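Local coordinates for Phikz039 (Pseudomonas phage phikz, PDB 3ZBP), which belongs to the phage tubulin-like proteins (PhuZ), distant relatives of tubulin and FtsZ that assemble into cytoskeletal filaments, at residues P249-S254 against D272-H277; S241-Y246 against T260-Y265. All coordinates share one frame; numbering follows the deposited sequence.

Contact 1 of 2, residues P249-S254 against D272-H277; sequences PDRDVS and DFDQMH
Arg-251, Asp-252 and Asp-274 form a salt-bridge network between the short helix 249-252 and the chain entering strand 275-282, in the C-terminal domain of this tubulin-like fold. The Asp-252 side chain runs from the helix toward Gln-275. Its CB lies 4.1 Å from Gln-275 NE2, CG comes within 3.6 Å of the same nitrogen, and OD1 approaches it less closely than OD2. Most contacts gather on OD2: Arg-251 NH1 grips it at 2.7 Å, Gln-275 NE2 stands 3.3 Å away, and a water that also reaches Asp-274 O lies within hydrogen-bonding distance. Asp-274 OD1 is only 3.5 Å from Asp-252 OD2, a closeness of like charges that Arg-251 probably eases. With its chain bent at chi2 and chi3, Arg-251 brings NH1 to the apex of a triangle with Asp-252 OD2 and Asp-274 OD1, but its bonds to Asp-274 are weak, 3.4 Å from NH1 to OD1 and slightly longer to OD2. The guanidinium and Asp-274 carboxylate planes stand 67° apart, and the arginine edge faces Asp-274. Asp-248 pairs with Arg-251 NE. His-277 NE2 donates to Gln-275 OE1 at 2.6 Å, with OE1 in the imidazole plane but NE2 standing off the amide plane.

Contact 2 of 2, residues S241-Y246 against T260-Y265; sequences SIASLY and TRTTGY
Ser-244 and Thr-262 are joined in a parallel strand pair, the local segments running 12° apart. Four hydrogen bonds step along the pair: Thr-262 N to Ile-242 O, Ser-244 N to Thr-262 O (2.7 Å), Gly-264 N to Ser-244 O, and Tyr-246 N to Gly-264 O. The tight part is where buried Ala-243 to Tyr-246 meet Gly-264 and the Thr-262 backbone: Leu-245 CD1 rests 3.7 Å from Gly-264 C, and the edge of the Tyr-246 ring meets Gly-264 O. Thr-263 CG2 packs beside that ring, 4.0 Å from Tyr-246 CE1.

Arg-261 lies across the same face as Ser-244 and Tyr-246. Extended from the backbone (chi1 -173°) and bent at chi3, it sets NH1 3.1 Å from Ser-244 OG, the hydroxyl at the guanidinium edge but tilted 15° from its plane, while Ile-242 CG2 lies over one face and touches Arg-261 CG at 3.8 Å. Ser-244 OG also bonds to His-277 ND1. The N-terminal end is looser: a water lies 2.8 Å from Thr-262 OG1 and reaches Ile-242 O weakly.

Within this chain strand 262-265 is an edge strand of the sheet, reached from strand 239-246 by a beta-alpha-beta crossover. Its helix 255-260 covers Tyr-246, Thr-263 and Tyr-265, whereas Trp-208 of helix 202-209 touches Ala-243 and Thr-262 on the other face, and strand 275-282 flanks strand 239-246.

Overall arrangement
Contacts 1 and 2 have centres about 10 Å apart and share the end of the mixed sheet that finishes in strand 262-265, within the C-terminal domain. Their segments alternate along the chain, 241-246, 249-254, 260-265 and 272-277, so they interlock. Strand 239-246 lies between its parallel edge partner 262-265 and antiparallel strand 275-282. Contact 2 holds the edge strand, while contact 1 ties the connection following strand 239-246 to the start of strand 275-282. They meet directly: Leu-245 N lies 2.9 Å from Met-276 O, a probable hydrogen bond, and Val-253 CG2 packs on Tyr-246 CD1. Both contact centres lie on one side of the chain's centre, about 25 Å (contact 1) and 20 Å (contact 2) away.

Contact 1 of 2, residues P249-S254 against D272-H277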
loop_
_atom_site.group_PDB
_atom_site.type_symbol
_atom_site.label_atom_id
_atom_site.label_comp_id
_atom_site.label_asym_id
_atom_site.label_seq_id
_atom_site.Cartn_x
_atom_site.Cartn_y
_atom_site.Cartn_z
ATOM N N PRO A 249 9.473 15.950 21.901
ATOM C CA PRO A 249 8.174 16.131 22.549
ATOM C C PRO A 249 8.174 17.288 23.544
ATOM O O PRO A 249 7.113 17.907 23.714
ATOM C CB PRO A 249 7.944 14.798 23.267
ATOM C CG PRO A 249 9.308 14.206 23.432
ATOM C CD PRO A 249 10.073 14.642 22.218
ATOM N N ASP A 250 9.317 17.579 24.174
ATOM C CA ASP A 250 9.404 18.706 25.106
ATOM C C ASP A 250 8.887 19.975 24.425
ATOM O O ASP A 250 8.197 20.781 25.038
ATOM C CB ASP A 250 10.850 18.937 25.585
ATOM C CG ASP A 250 11.323 17.915 26.613
ATOM O OD1 ASP A 250 10.698 16.846 26.794
ATOM O OD2 ASP A 250 12.361 18.178 27.245
ATOM N N ARG A 251 9.207 20.127 23.143
ATOM C CA ARG A 251 8.803 21.292 22.357
ATOM C C ARG A 251 7.415 21.080 21.736
ATOM O O ARG A 251 6.577 21.999 21.726
ATOM C CB ARG A 251 9.830 21.539 21.233
ATOM C CG ARG A 251 9.712 22.886 20.475
ATOM C CD ARG A 251 9.817 22.737 18.932
ATOM N NE ARG A 251 11.019 22.028 18.481
ATOM C CZ ARG A 251 11.078 21.236 17.406
ATOM N NH1 ARG A 251 10.005 21.030 16.655
ATOM N NH2 ARG A 251 12.218 20.634 17.085
ATOM N N ASP A 252 7.169 19.863 21.242
ATOM C CA ASP A 252 6.051 19.618 20.321
ATOM C C ASP A 252 4.819 18.865 20.847
ATOM O O ASP A 252 3.788 18.853 20.182
ATOM C CB ASP A 252 6.562 18.886 19.074
ATOM C CG ASP A 252 7.579 19.695 18.288
ATOM O OD1 ASP A 252 7.445 20.936 18.218
ATOM O OD2 ASP A 252 8.516 19.080 17.735
ATOM N N VAL A 253 4.911 18.230 22.012
ATOM C CA VAL A 253 3.808 17.375 22.474
ATOM C C VAL A 253 3.122 17.852 23.762
ATOM O O VAL A 253 3.741 17.880 24.825
ATOM C CB VAL A 253 4.281 15.937 22.677
ATOM C CG1 VAL A 253 3.172 15.094 23.304
ATOM C CG2 VAL A 253 4.721 15.344 21.344
ATOM N N SER A 254 1.840 18.216 23.650
ATOM C CA SER A 254 1.026 18.602 24.803
ATOM C C SER A 254 0.219 17.397 25.266
ATOM O O SER A 254 0.199 16.371 24.584
ATOM C CB SER A 254 0.041 19.696 24.412
ATOM O OG SER A 254 -0.916 19.166 23.509
ATOM N N ASP A 272 16.868 10.995 12.900
ATOM C CA ASP A 272 17.310 12.302 12.423
ATOM C C ASP A 272 16.173 13.256 12.051
ATOM O O ASP A 272 16.394 14.460 11.906
ATOM C CB ASP A 272 18.275 12.129 11.245
ATOM C CG ASP A 272 19.367 11.106 11.535
ATOM O OD1 ASP A 272 19.697 10.905 12.727
ATOM O OD2 ASP A 272 19.883 10.490 10.574
ATOM N N PHE A 273 14.960 12.725 11.917
ATOM C CA PHE A 273 13.801 13.550 11.562
ATOM C C PHE A 273 13.288 14.353 12.750
ATOM O O PHE A 273 13.571 14.020 13.900
ATOM C CB PHE A 273 12.667 12.696 10.965
ATOM C CG PHE A 273 12.102 11.643 11.913
ATOM C CD1 PHE A 273 11.062 11.951 12.784
ATOM C CD2 PHE A 273 12.585 10.343 11.897
ATOM C CE1 PHE A 273 10.542 10.988 13.647
ATOM C CE2 PHE A 273 12.071 9.375 12.748
ATOM C CZ PHE A 273 11.045 9.697 13.624
ATOM N N ASP A 274 12.537 15.411 12.459
ATOM C CA ASP A 274 11.855 16.197 13.481
ATOM C C ASP A 274 10.569 15.495 13.921
ATOM O O ASP A 274 10.427 15.126 15.092
ATOM C CB ASP A 274 11.545 17.596 12.934
ATOM C CG ASP A 274 10.788 18.470 13.928
ATOM O OD1 ASP A 274 10.604 18.053 15.088
ATOM O OD2 ASP A 274 10.366 19.581 13.542
ATOM N N GLN A 275 9.628 15.324 12.990
ATOM C CA GLN A 275 8.377 14.646 13.306
ATOM C C GLN A 275 7.767 13.984 12.068
ATOM O O GLN A 275 7.978 14.450 10.943
ATOM C CB GLN A 275 7.391 15.610 13.984
ATOM C CG GLN A 275 7.100 16.890 13.228
ATOM C CD GLN A 275 6.223 17.863 14.021
ATOM O OE1 GLN A 275 5.023 18.003 13.757
ATOM N NE2 GLN A 275 6.827 18.560 14.974
ATOM N N MET A 276 7.048 12.881 12.276
ATOM C CA MET A 276 6.360 12.188 11.190
ATOM C C MET A 276 4.908 11.956 11.559
ATOM O O MET A 276 4.607 11.505 12.665
ATOM C CB MET A 276 7.034 10.852 10.874
ATOM C CG MET A 276 8.324 10.993 10.091
ATOM S SD MET A 276 8.928 9.428 9.414
ATOM C CE MET A 276 8.972 8.388 10.873
ATOM N N HIS A 277 4.009 12.261 10.628
ATOM C CA HIS A 277 2.581 12.137 10.877
ATOM C C HIS A 277 1.933 11.189 9.887
ATOM O O HIS A 277 2.134 11.300 8.676
ATOM C CB HIS A 277 1.916 13.507 10.806
ATOM C CG HIS A 277 2.501 14.494 11.766
ATOM N ND1 HIS A 277 2.226 14.461 13.117
ATOM C CD2 HIS A 277 3.368 15.513 11.580
ATOM C CE1 HIS A 277 2.891 15.431 13.720
ATOM N NE2 HIS A 277 3.585 16.091 12.812
HETATM O O HOH W 1 9.446 16.588 17.426
#

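Contact 2 of 2, residues S241-Y246 against T260-Y265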
loop_
_atom_site.group_PDB
_atom_site.type_symbol
_atom_site.label_atom_id
_atom_site.label_comp_id
_atom_site.label_asym_id
_atom_site.label_seq_id
_atom_site.Cartn_x
_atom_site.Cartn_y
_atom_site.Cartn_z
ATOM N N SER A 241 -8.053 9.100 12.041
ATOM C CA SER A 241 -7.139 8.451 12.971
ATOM C C SER A 241 -5.717 8.878 12.627
ATOM O O SER A 241 -5.282 8.747 11.480
ATOM C CB SER A 241 -7.282 6.933 12.853
ATOM O OG SER A 241 -6.503 6.251 13.817
ATOM N N ILE A 242 -5.001 9.413 13.608
ATOM C CA ILE A 242 -3.670 9.937 13.358
ATOM C C ILE A 242 -2.650 9.299 14.287
ATOM O O ILE A 242 -2.880 9.203 15.497
ATOM C CB ILE A 242 -3.633 11.461 13.557
ATOM C CG1 ILE A 242 -4.600 12.151 12.596
ATOM C CG2 ILE A 242 -2.235 12.001 13.341
ATOM C CD1 ILE A 242 -4.655 13.658 12.774
ATOM N N ALA A 243 -1.523 8.868 13.721
ATOM C CA ALA A 243 -0.375 8.465 14.532
ATOM C C ALA A 243 0.775 9.424 14.277
ATOM O O ALA A 243 1.083 9.722 13.125
ATOM C CB ALA A 243 0.044 7.039 14.204
ATOM N N SER A 244 1.424 9.896 15.341
ATOM C CA SER A 244 2.528 10.841 15.188
ATOM C C SER A 244 3.756 10.482 16.032
ATOM O O SER A 244 3.641 10.106 17.201
ATOM C CB SER A 244 2.053 12.256 15.523
ATOM O OG SER A 244 1.065 12.684 14.602
ATOM N N LEU A 245 4.924 10.612 15.418
ATOM C CA LEU A 245 6.198 10.275 16.033
ATOM C C LEU A 245 7.052 11.554 16.142
ATOM O O LEU A 245 7.297 12.229 15.139
ATOM C CB LEU A 245 6.893 9.234 15.147
ATOM C CG LEU A 245 7.825 8.191 15.744
ATOM C CD1 LEU A 245 7.181 7.526 16.958
ATOM C CD2 LEU A 245 8.196 7.136 14.678
ATOM N N TYR A 246 7.488 11.900 17.353
ATOM C CA TYR A 246 8.226 13.148 17.571
ATOM C C TYR A 246 9.589 12.864 18.209
ATOM O O TYR A 246 9.672 12.053 19.143
ATOM C CB TYR A 246 7.467 14.066 18.536
ATOM C CG TYR A 246 6.042 14.431 18.160
ATOM C CD1 TYR A 246 4.992 13.569 18.433
ATOM C CD2 TYR A 246 5.749 15.654 17.567
ATOM C CE1 TYR A 246 3.678 13.907 18.115
ATOM C CE2 TYR A 246 4.440 16.000 17.233
ATOM C CZ TYR A 246 3.413 15.121 17.509
ATOM O OH TYR A 246 2.110 15.453 17.181
ATOM N N THR A 260 -5.556 12.804 22.036
ATOM C CA THR A 260 -6.404 12.871 20.845
ATOM C C THR A 260 -5.737 12.258 19.619
ATOM O O THR A 260 -6.297 12.273 18.519
ATOM C CB THR A 260 -6.837 14.312 20.546
ATOM O OG1 THR A 260 -5.676 15.134 20.352
ATOM C CG2 THR A 260 -7.666 14.877 21.700
ATOM N N ARG A 261 -4.567 11.672 19.834
ATOM C CA ARG A 261 -3.713 11.216 18.748
ATOM C C ARG A 261 -2.841 10.056 19.241
ATOM O O ARG A 261 -2.448 10.024 20.406
ATOM C CB ARG A 261 -2.833 12.401 18.361
ATOM C CG ARG A 261 -1.968 12.243 17.168
ATOM C CD ARG A 261 -1.149 13.522 16.995
ATOM N NE ARG A 261 -1.976 14.659 16.590
ATOM C CZ ARG A 261 -1.689 15.463 15.568
ATOM N NH1 ARG A 261 -0.600 15.260 14.839
ATOM N NH2 ARG A 261 -2.490 16.470 15.274
ATOM N N THR A 262 -2.548 9.096 18.372
ATOM C CA THR A 262 -1.632 8.016 18.724
ATOM C C THR A 262 -0.211 8.563 18.674
ATOM O O THR A 262 0.365 8.746 17.595
ATOM C CB THR A 262 -1.789 6.825 17.770
ATOM O OG1 THR A 262 -3.113 6.288 17.918
ATOM C CG2 THR A 262 -0.773 5.736 18.092
ATOM N N THR A 263 0.344 8.842 19.851
ATOM C CA THR A 263 1.603 9.568 19.954
ATOM C C THR A 263 2.728 8.630 20.368
ATOM O O THR A 263 2.531 7.760 21.224
ATOM C CB THR A 263 1.493 10.727 20.998
ATOM O OG1 THR A 263 0.520 11.683 20.559
ATOM C CG2 THR A 263 2.810 11.442 21.151
ATOM N N GLY A 264 3.894 8.802 19.749
ATOM C CA GLY A 264 5.087 8.068 20.128
ATOM C C GLY A 264 6.273 9.011 20.175
ATOM O O GLY A 264 6.277 10.052 19.511
ATOM N N TYR A 265 7.276 8.660 20.972
ATOM C CA TYR A 265 8.490 9.457 21.059
ATOM C C TYR A 265 9.670 8.702 20.437
ATOM O O TYR A 265 10.064 7.643 20.923
ATOM C CB TYR A 265 8.779 9.791 22.528
ATOM C CG TYR A 265 7.562 10.330 23.263
ATOM C CD1 TYR A 265 6.801 11.355 22.719
ATOM C CD2 TYR A 265 7.155 9.788 24.483
ATOM C CE1 TYR A 265 5.675 11.845 23.375
ATOM C CE2 TYR A 265 6.029 10.274 25.148
ATOM C CZ TYR A 265 5.298 11.304 24.585
ATOM O OH TYR A 265 4.185 11.799 25.224
HETATM O O HOH W 2 -5.432 7.583 17.093
#